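Local coordinates for CDP-glucose 4,6-dehydratase (Salmonella enterica subsp. enterica serovar Typhi, PDB 1WVG), which catalyses the NAD(+)-dependent conversion of CDP-D-glucose to CDP-4-dehydro-6-deoxy-D-glucose and water, an early step in O-antigen sugar biosynthesis, at residues A[221-226]-A[287-292]; A[206-211]-A[273-278]. All coordinates share one frame; numbering follows the deposited sequence.

Contact 1: residues A[221-226]-A[287-292]; sequences VIIRNP and ASWLLD. With CXY (cytidine-5'-diphospho-beta-D-xylose), chain D.
Strand 221-223 pairs with strand 289-291 in a small parallel sheet at the surface, separate from the main Rossmann sheet. Four backbone hydrogen bonds join the segments. Leu-290 is held through both its amide and its carbonyl: its N donates to Val-221 O at 2.6 Å, and its O accepts a bond from Ile-223 N at 2.8 Å. Ser-288 O and Asp-292 N extend the ladder at its two ends.

On the helix-facing side, Ile-223 and Trp-289 cross at about a right angle. Ile-223 CG1 meets the indole obliquely, 3.3 Å from Trp-289 CE3. The indole is set by its first torsion (chi1 60°), with CG between the backbone N and the carbonyl carbon. Its NE1 is bonded to Asp-277. On the other face, Ile-222 and Leu-290 run side by side. There Ile-222 CG1 and Leu-290 CD2 are only 3.4 Å apart, a tight carbon contact.

At the end of the strand and just past it, the backbone reads the cytosine of CDP-xylose. Ile-222 O accepts N4 of the ligand at 2.8 Å. Arg-224 N donates to ligand N3 at 3.1 Å, almost straight at 175°. Asn-225 N reaches ligand O2 at 2.6 Å, and Asn-225 ND2 bonds the ribose hydroxyl O2D. The guanidinium of Arg-224 lies over one face of the base, with ligand C5 3.2 Å above its plane. Its NE makes a salt bridge to Glu-299, and NH2 bonds the backbone O of Asp-205.

One backbone edge of strand 221-223 is thus bonded to strand 289-291, while Ile-222 O and the following amides match the donor and acceptor pattern of cytosine.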
loop_
_atom_site.group_PDB
_atom_site.type_symbol
_atom_site.label_atom_id
_atom_site.label_comp_id
_atom_site.label_asym_id
_atom_site.label_seq_id
_atom_site.Cartn_x
_atom_site.Cartn_y
_atom_site.Cartn_z
ATOM N N VAL A 221 11.388 -39.845 -9.464
ATOM C CA VAL A 221 10.406 -38.828 -9.718
ATOM C C VAL A 221 11.149 -37.674 -10.319
ATOM O O VAL A 221 12.290 -37.358 -9.931
ATOM C CB VAL A 221 9.593 -38.453 -8.465
ATOM C CG1 VAL A 221 10.506 -38.127 -7.274
ATOM C CG2 VAL A 221 8.669 -37.275 -8.753
ATOM N N ILE A 222 10.479 -37.081 -11.284
ATOM C CA ILE A 222 11.031 -35.930 -11.960
ATOM C C ILE A 222 10.597 -34.560 -11.398
ATOM O O ILE A 222 9.440 -34.150 -11.562
ATOM C CB ILE A 222 10.810 -36.001 -13.445
ATOM C CG1 ILE A 222 11.705 -37.124 -13.984
ATOM C CG2 ILE A 222 11.185 -34.637 -14.018
ATOM C CD1 ILE A 222 11.585 -37.343 -15.485
ATOM N N ILE A 223 11.570 -33.859 -10.756
ATOM C CA ILE A 223 11.439 -32.540 -10.116
ATOM C C ILE A 223 11.708 -31.349 -11.027
ATOM O O ILE A 223 12.816 -31.168 -11.566
ATOM C CB ILE A 223 12.341 -32.445 -8.906
ATOM C CG1 ILE A 223 11.967 -33.580 -7.979
ATOM C CG2 ILE A 223 12.139 -31.107 -8.210
ATOM C CD1 ILE A 223 10.546 -33.459 -7.436
ATOM N N ARG A 224 10.677 -30.509 -11.175
ATOM C CA ARG A 224 10.836 -29.358 -12.020
ATOM C C ARG A 224 11.319 -28.082 -11.357
ATOM O O ARG A 224 12.026 -27.323 -12.027
ATOM C CB ARG A 224 9.717 -29.105 -13.012
ATOM C CG ARG A 224 8.324 -29.508 -12.566
ATOM C CD ARG A 224 7.285 -28.680 -13.294
ATOM N NE ARG A 224 5.953 -28.724 -12.697
ATOM C CZ ARG A 224 5.281 -29.849 -12.503
ATOM N NH1 ARG A 224 5.798 -31.044 -12.841
ATOM N NH2 ARG A 224 4.073 -29.762 -11.941
ATOM N N ASN A 225 10.946 -27.842 -10.080
ATOM C CA ASN A 225 11.307 -26.604 -9.328
ATOM C C ASN A 225 11.667 -26.816 -7.862
ATOM O O ASN A 225 10.872 -26.488 -6.976
ATOM C CB ASN A 225 10.063 -25.699 -9.315
ATOM C CG ASN A 225 9.699 -25.245 -10.705
ATOM O OD1 ASN A 225 10.481 -24.541 -11.343
ATOM N ND2 ASN A 225 8.514 -25.629 -11.172
ATOM N N PRO A 226 12.866 -27.351 -7.631
ATOM C CA PRO A 226 13.422 -27.731 -6.346
ATOM C C PRO A 226 13.456 -26.670 -5.281
ATOM O O PRO A 226 13.406 -26.969 -4.080
ATOM C CB PRO A 226 14.860 -28.195 -6.601
ATOM C CG PRO A 226 15.131 -27.972 -8.070
ATOM C CD PRO A 226 13.841 -27.520 -8.740
ATOM N N ALA A 287 14.388 -45.450 -3.726
ATOM C CA ALA A 287 13.826 -44.135 -4.004
ATOM C C ALA A 287 14.855 -43.088 -4.445
ATOM O O ALA A 287 15.924 -42.952 -3.841
ATOM C CB ALA A 287 12.851 -43.659 -2.931
ATOM N N SER A 288 14.535 -42.354 -5.513
ATOM C CA SER A 288 15.420 -41.330 -6.042
ATOM C C SER A 288 14.670 -40.276 -6.833
ATOM O O SER A 288 13.551 -40.427 -7.299
ATOM C CB SER A 288 16.536 -41.941 -6.894
ATOM O OG SER A 288 17.233 -40.932 -7.588
ATOM N N TRP A 289 15.282 -39.152 -7.021
ATOM C CA TRP A 289 14.543 -38.204 -7.803
ATOM C C TRP A 289 15.434 -37.652 -8.879
ATOM O O TRP A 289 16.642 -37.889 -8.939
ATOM C CB TRP A 289 13.829 -37.110 -6.983
ATOM C CG TRP A 289 14.744 -36.255 -6.151
ATOM C CD1 TRP A 289 15.186 -36.462 -4.876
ATOM C CD2 TRP A 289 15.313 -35.024 -6.572
ATOM N NE1 TRP A 289 16.007 -35.438 -4.470
ATOM C CE2 TRP A 289 16.087 -34.534 -5.495
ATOM C CE3 TRP A 289 15.190 -34.282 -7.771
ATOM C CZ2 TRP A 289 16.779 -33.326 -5.599
ATOM C CZ3 TRP A 289 15.860 -33.071 -7.865
ATOM C CH2 TRP A 289 16.648 -32.612 -6.787
ATOM N N LEU A 290 14.848 -36.900 -9.744
ATOM C CA LEU A 290 15.711 -36.441 -10.754
ATOM C C LEU A 290 15.265 -35.094 -11.264
ATOM O O LEU A 290 14.076 -34.816 -11.382
ATOM C CB LEU A 290 15.742 -37.536 -11.846
ATOM C CG LEU A 290 15.789 -36.958 -13.247
ATOM C CD1 LEU A 290 17.235 -36.826 -13.708
ATOM C CD2 LEU A 290 15.023 -37.845 -14.206
ATOM N N LEU A 291 16.247 -34.263 -11.563
ATOM C CA LEU A 291 16.012 -32.931 -12.055
ATOM C C LEU A 291 15.646 -32.789 -13.527
ATOM O O LEU A 291 16.222 -33.355 -14.455
ATOM C CB LEU A 291 17.222 -32.053 -11.743
ATOM C CG LEU A 291 17.046 -30.631 -12.233
ATOM C CD1 LEU A 291 15.993 -29.919 -11.385
ATOM C CD2 LEU A 291 18.373 -29.897 -12.112
ATOM N N ASP A 292 14.674 -31.950 -13.750
ATOM C CA ASP A 292 14.283 -31.681 -15.081
ATOM C C ASP A 292 14.624 -30.227 -15.426
ATOM O O ASP A 292 14.366 -29.267 -14.685
ATOM C CB ASP A 292 12.795 -31.931 -15.231
ATOM C CG ASP A 292 12.362 -31.432 -16.571
ATOM O OD1 ASP A 292 13.120 -31.335 -17.538
ATOM O OD2 ASP A 292 11.100 -31.056 -16.600
HETATM O O1B CXY D . 1.059 -25.234 -5.944
HETATM P PB CXY D . 0.268 -26.064 -6.936
HETATM O O2B CXY D . 0.515 -25.701 -8.377
HETATM O "O1'" CXY D . -1.336 -25.937 -6.596
HETATM O O3A CXY D . 0.784 -27.449 -6.487
HETATM P PA CXY D . 1.768 -28.545 -7.221
HETATM O O1A CXY D . 1.804 -29.705 -6.291
HETATM O O2A CXY D . 1.285 -28.866 -8.581
HETATM O O5D CXY D . 3.134 -27.730 -7.315
HETATM C C5D CXY D . 3.903 -27.568 -6.115
HETATM C C4D CXY D . 5.294 -27.120 -6.495
HETATM O O4D CXY D . 6.074 -28.307 -6.781
HETATM C C3D CXY D . 5.437 -26.175 -7.687
HETATM O O3D CXY D . 6.523 -25.185 -7.589
HETATM C C2D CXY D . 5.704 -27.230 -8.775
HETATM O O2D CXY D . 6.357 -26.596 -9.878
HETATM C C1D CXY D . 6.656 -28.146 -8.040
HETATM N N1 CXY D . 6.791 -29.472 -8.651
HETATM C C6 CXY D . 5.688 -30.302 -8.769
HETATM C C5 CXY D . 5.759 -31.503 -9.287
HETATM C C4 CXY D . 6.987 -32.021 -9.784
HETATM N N3 CXY D . 8.073 -31.145 -9.626
HETATM C C2 CXY D . 8.041 -29.871 -9.083
HETATM N N4 CXY D . 7.144 -33.115 -10.314
HETATM O O2 CXY D . 9.037 -29.144 -8.998
HETATM C "C1'" CXY D . -1.779 -26.856 -5.612
HETATM C "C2'" CXY D . -3.145 -27.317 -6.055
HETATM C "C3'" CXY D . -4.024 -26.081 -6.098
HETATM C "C4'" CXY D . -4.087 -25.428 -4.718
HETATM C "C5'" CXY D . -2.679 -25.104 -4.238
HETATM O "O2'" CXY D . -3.113 -27.900 -7.375
HETATM O "O3'" CXY D . -5.368 -26.464 -6.442
HETATM O "O4'" CXY D . -4.893 -24.253 -4.768
HETATM O "O5'" CXY D . -1.849 -26.269 -4.276
#

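Contact 2: residues A[206-211]-A[273-278]; sequences RLIPDI and EFIVDK. With CXY (cytidine-5'-diphospho-beta-D-xylose), chain D; APR (adenosine-5-diphosphoribose), chain C.
The cytosine ring of CDP-xylose rests on Leu-207 with the face opposite Arg-224, and the other methyl branch of Leu-207 packs against Ile-275. Leu-207 CD1 lies 3.6 Å from ligand C5. At the edge, the exocyclic N4 donates to Asp-210 OD2 at 2.8 Å.

The second flat group is the guanidinium of Arg-206, which is approached at its edge by both ligands. NH1 and NH2 of Arg-206 share O1B of the ADP-ribose diphosphate. Arg-206 NE bonds the xylose hydroxyl O2' at 2.9 Å. The side chain is extended from CG to NE, which carries the group far enough to touch both molecules. Asp-201 makes a salt bridge to NH1 and helps fix its rotation. Arg-206 is also the N-cap residue of helix 207-216. The first helical amide, Leu-207 N, donates to phosphate oxygen O1A at 3.0 Å, and the helix start would probably favour the negative charge there.

Between the helices the contact is purely apolar. Ile-275 CG2 is the shared point, met by Leu-207 CD2 at 4.0 Å and by Ile-208 CD1 at 3.9 Å. The side chains of Ile-208 and Ile-275 cross at about a right angle. Ile-211 CD1 reaches the backbone of the second helix, 4.2 Å from Val-276 CA.

The short axes run 11.0 Å apart at 31°, in the same general direction. Strand 221-223 packs on both helices through Val-221, which touches Ile-211 and Val-276. Helix 322-337 adds Leu-326 and Ile-329 against Ile-208, and Met-279 continues the packing along helix 272-283.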
loop_
_atom_site.group_PDB
_atom_site.type_symbol
_atom_site.label_atom_id
_atom_site.label_comp_id
_atom_site.label_asym_id
_atom_site.label_seq_id
_atom_site.Cartn_x
_atom_site.Cartn_y
_atom_site.Cartn_z
ATOM N N ARG A 206 0.725 -32.846 -9.423
ATOM C CA ARG A 206 0.971 -32.399 -8.059
ATOM C C ARG A 206 2.199 -33.122 -7.584
ATOM O O ARG A 206 2.461 -34.226 -8.036
ATOM C CB ARG A 206 -0.234 -32.519 -7.128
ATOM C CG ARG A 206 -1.422 -31.613 -7.528
ATOM C CD ARG A 206 -2.418 -31.520 -6.367
ATOM N NE ARG A 206 -3.541 -30.639 -6.612
ATOM C CZ ARG A 206 -4.762 -30.812 -6.089
ATOM N NH1 ARG A 206 -5.079 -31.831 -5.285
ATOM N NH2 ARG A 206 -5.723 -29.937 -6.367
ATOM N N LEU A 207 2.952 -32.486 -6.710
ATOM C CA LEU A 207 4.206 -32.993 -6.213
ATOM C C LEU A 207 4.237 -34.345 -5.533
ATOM O O LEU A 207 4.946 -35.249 -5.944
ATOM C CB LEU A 207 4.897 -31.949 -5.336
ATOM C CG LEU A 207 6.285 -32.400 -4.890
ATOM C CD1 LEU A 207 7.226 -32.430 -6.107
ATOM C CD2 LEU A 207 6.796 -31.480 -3.777
ATOM N N ILE A 208 3.491 -34.453 -4.457
ATOM C CA ILE A 208 3.435 -35.679 -3.682
ATOM C C ILE A 208 2.835 -36.835 -4.454
ATOM O O ILE A 208 3.358 -37.945 -4.402
ATOM C CB ILE A 208 2.670 -35.430 -2.412
ATOM C CG1 ILE A 208 3.506 -34.478 -1.556
ATOM C CG2 ILE A 208 2.444 -36.765 -1.736
ATOM C CD1 ILE A 208 4.690 -35.196 -0.886
ATOM N N PRO A 209 1.738 -36.587 -5.175
ATOM C CA PRO A 209 1.192 -37.682 -5.936
ATOM C C PRO A 209 2.244 -38.151 -6.919
ATOM O O PRO A 209 2.472 -39.361 -7.032
ATOM C CB PRO A 209 -0.104 -37.214 -6.623
ATOM C CG PRO A 209 -0.571 -36.054 -5.773
ATOM C CD PRO A 209 0.680 -35.537 -5.066
ATOM N N ASP A 210 2.883 -37.169 -7.576
ATOM C CA ASP A 210 3.945 -37.411 -8.555
ATOM C C ASP A 210 5.015 -38.277 -7.940
ATOM O O ASP A 210 5.504 -39.232 -8.528
ATOM C CB ASP A 210 4.635 -36.109 -9.072
ATOM C CG ASP A 210 4.003 -35.445 -10.283
ATOM O OD1 ASP A 210 2.923 -35.754 -10.751
ATOM O OD2 ASP A 210 4.730 -34.486 -10.802
ATOM N N ILE A 211 5.369 -37.901 -6.733
ATOM C CA ILE A 211 6.403 -38.593 -6.027
ATOM C C ILE A 211 6.020 -39.997 -5.687
ATOM O O ILE A 211 6.797 -40.930 -5.868
ATOM C CB ILE A 211 6.736 -37.876 -4.754
ATOM C CG1 ILE A 211 7.594 -36.642 -5.039
ATOM C CG2 ILE A 211 7.484 -38.871 -3.915
ATOM C CD1 ILE A 211 7.662 -35.684 -3.830
ATOM N N GLU A 273 12.519 -29.300 -2.952
ATOM C CA GLU A 273 13.651 -30.178 -2.711
ATOM C C GLU A 273 13.618 -30.821 -1.336
ATOM O O GLU A 273 13.843 -32.015 -1.139
ATOM C CB GLU A 273 14.959 -29.408 -2.964
ATOM C CG GLU A 273 16.199 -30.145 -2.425
ATOM C CD GLU A 273 17.453 -29.643 -3.069
ATOM O OE1 GLU A 273 17.586 -28.495 -3.462
ATOM O OE2 GLU A 273 18.370 -30.576 -3.151
ATOM N N PHE A 274 13.346 -30.004 -0.345
ATOM C CA PHE A 274 13.307 -30.540 0.983
ATOM C C PHE A 274 12.336 -31.690 1.069
ATOM O O PHE A 274 12.541 -32.732 1.691
ATOM C CB PHE A 274 12.774 -29.440 1.917
ATOM C CG PHE A 274 12.455 -30.013 3.272
ATOM C CD1 PHE A 274 13.424 -29.998 4.278
ATOM C CD2 PHE A 274 11.206 -30.560 3.572
ATOM C CE1 PHE A 274 13.181 -30.539 5.543
ATOM C CE2 PHE A 274 10.944 -31.128 4.820
ATOM C CZ PHE A 274 11.934 -31.109 5.806
ATOM N N ILE A 275 11.186 -31.464 0.504
ATOM C CA ILE A 275 10.163 -32.485 0.578
ATOM C C ILE A 275 10.580 -33.761 -0.117
ATOM O O ILE A 275 10.497 -34.853 0.454
ATOM C CB ILE A 275 8.817 -31.997 0.061
ATOM C CG1 ILE A 275 8.145 -31.203 1.187
ATOM C CG2 ILE A 275 7.937 -33.191 -0.306
ATOM C CD1 ILE A 275 7.597 -29.879 0.688
ATOM N N VAL A 276 11.016 -33.612 -1.367
ATOM C CA VAL A 276 11.409 -34.786 -2.096
ATOM C C VAL A 276 12.538 -35.514 -1.371
ATOM O O VAL A 276 12.517 -36.731 -1.261
ATOM C CB VAL A 276 11.732 -34.469 -3.535
ATOM C CG1 VAL A 276 13.020 -33.662 -3.562
ATOM C CG2 VAL A 276 11.946 -35.795 -4.260
ATOM N N ASP A 277 13.516 -34.774 -0.836
ATOM C CA ASP A 277 14.607 -35.426 -0.130
ATOM C C ASP A 277 14.097 -36.239 1.054
ATOM O O ASP A 277 14.489 -37.385 1.373
ATOM C CB ASP A 277 15.673 -34.390 0.282
ATOM C CG ASP A 277 16.683 -34.094 -0.794
ATOM O OD1 ASP A 277 16.756 -34.707 -1.841
ATOM O OD2 ASP A 277 17.447 -33.078 -0.521
ATOM N N LYS A 278 13.167 -35.631 1.745
ATOM C CA LYS A 278 12.619 -36.298 2.913
ATOM C C LYS A 278 11.827 -37.576 2.558
ATOM O O LYS A 278 11.911 -38.659 3.198
ATOM C CB LYS A 278 11.801 -35.282 3.708
ATOM C CG LYS A 278 11.472 -35.801 5.106
ATOM C CD LYS A 278 12.684 -36.315 5.881
ATOM C CE LYS A 278 12.906 -35.613 7.216
ATOM N NZ LYS A 278 14.307 -35.235 7.459
HETATM O O1B CXY D . 1.059 -25.234 -5.944
HETATM P PB CXY D . 0.268 -26.064 -6.936
HETATM O O2B CXY D . 0.515 -25.701 -8.377
HETATM O "O1'" CXY D . -1.336 -25.937 -6.596
HETATM O O3A CXY D . 0.784 -27.449 -6.487
HETATM P PA CXY D . 1.768 -28.545 -7.221
HETATM O O1A CXY D . 1.804 -29.705 -6.291
HETATM O O2A CXY D . 1.285 -28.866 -8.581
HETATM O O5D CXY D . 3.134 -27.730 -7.315
HETATM C C5D CXY D . 3.903 -27.568 -6.115
HETATM C C4D CXY D . 5.294 -27.120 -6.495
HETATM O O4D CXY D . 6.074 -28.307 -6.781
HETATM C C3D CXY D . 5.437 -26.175 -7.687
HETATM O O3D CXY D . 6.523 -25.185 -7.589
HETATM C C2D CXY D . 5.704 -27.230 -8.775
HETATM O O2D CXY D . 6.357 -26.596 -9.878
HETATM C C1D CXY D . 6.656 -28.146 -8.040
HETATM N N1 CXY D . 6.791 -29.472 -8.651
HETATM C C6 CXY D . 5.688 -30.302 -8.769
HETATM C C5 CXY D . 5.759 -31.503 -9.287
HETATM C C4 CXY D . 6.987 -32.021 -9.784
HETATM N N3 CXY D . 8.073 -31.145 -9.626
HETATM C C2 CXY D . 8.041 -29.871 -9.083
HETATM N N4 CXY D . 7.144 -33.115 -10.314
HETATM O O2 CXY D . 9.037 -29.144 -8.998
HETATM C "C1'" CXY D . -1.779 -26.856 -5.612
HETATM C "C2'" CXY D . -3.145 -27.317 -6.055
HETATM C "C3'" CXY D . -4.024 -26.081 -6.098
HETATM C "C4'" CXY D . -4.087 -25.428 -4.718
HETATM C "C5'" CXY D . -2.679 -25.104 -4.238
HETATM O "O2'" CXY D . -3.113 -27.900 -7.375
HETATM O "O3'" CXY D . -5.368 -26.464 -6.442
HETATM O "O4'" CXY D . -4.893 -24.253 -4.768
HETATM O "O5'" CXY D . -1.849 -26.269 -4.276
HETATM N N1 APR C . -18.989 -29.298 -11.795
HETATM C C2 APR C . -19.000 -29.961 -10.614
HETATM N N3 APR C . -17.997 -30.427 -9.934
HETATM C C4 APR C . -16.817 -30.150 -10.529
HETATM C C5 APR C . -16.620 -29.478 -11.694
HETATM C C6 APR C . -17.789 -29.036 -12.383
HETATM N N6 APR C . -17.836 -28.327 -13.523
HETATM N N7 APR C . -15.263 -29.370 -11.972
HETATM C C8 APR C . -14.669 -29.999 -10.970
HETATM N N9 APR C . -15.566 -30.487 -10.071
HETATM C "C1'" APR C . -15.330 -31.244 -8.854
HETATM C "C2'" APR C . -14.677 -32.565 -9.155
HETATM O "O2'" APR C . -15.644 -33.482 -9.687
HETATM C "C3'" APR C . -14.208 -32.927 -7.744
HETATM O "O3'" APR C . -15.205 -33.427 -6.839
HETATM O "O4'" APR C . -14.376 -30.579 -8.089
HETATM C "C4'" APR C . -13.687 -31.538 -7.284
HETATM C "C5'" APR C . -12.234 -31.287 -7.561
HETATM O "O5'" APR C . -11.473 -32.159 -6.690
HETATM P PA APR C . -9.890 -32.451 -6.938
HETATM O O1A APR C . -9.494 -32.353 -8.404
HETATM O O2A APR C . -9.494 -33.673 -6.078
HETATM O O3A APR C . -9.248 -31.179 -6.266
HETATM P PB APR C . -9.073 -30.885 -4.676
HETATM O O1B APR C . -7.594 -30.993 -4.392
HETATM O O2B APR C . -10.061 -31.673 -3.835
HETATM O O5D APR C . -9.618 -29.389 -4.629
HETATM C C5D APR C . -10.810 -29.131 -3.869
HETATM O O4D APR C . -9.996 -26.981 -2.937
HETATM O O1D APR C . -7.805 -26.279 -3.358
HETATM C C1D APR C . -9.211 -26.106 -3.695
HETATM O O2D APR C . -9.327 -25.435 -6.049
HETATM C C2D APR C . -9.421 -26.537 -5.127
HETATM O O3D APR C . -11.666 -25.741 -5.201
HETATM C C3D APR C . -10.887 -26.933 -5.131
HETATM C C4D APR C . -10.990 -27.632 -3.795
#

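In the fold
Contact 1 is a surface contact and contact 2 is buried; their centres are about 8 Å apart. Each helix of contact 2 is followed in the chain by a strand of contact 1, so two helix-strand units pack together. The small sheet lies against the helix pair: Trp-289 CD1 packs on Val-276 CG2 at 3.4 Å, and Pro-226 O probably accepts a hydrogen bond from Glu-273 N. Contact 1 joins backbone hydrogen bonds to apolar packing, while between the helices of contact 2 there is apolar packing alone. Both touch CDP-xylose. Contact 1 supplies mainly backbone groups for the base, while contact 2 adds a carboxylate, phosphate binding and the link to ADP-ribose.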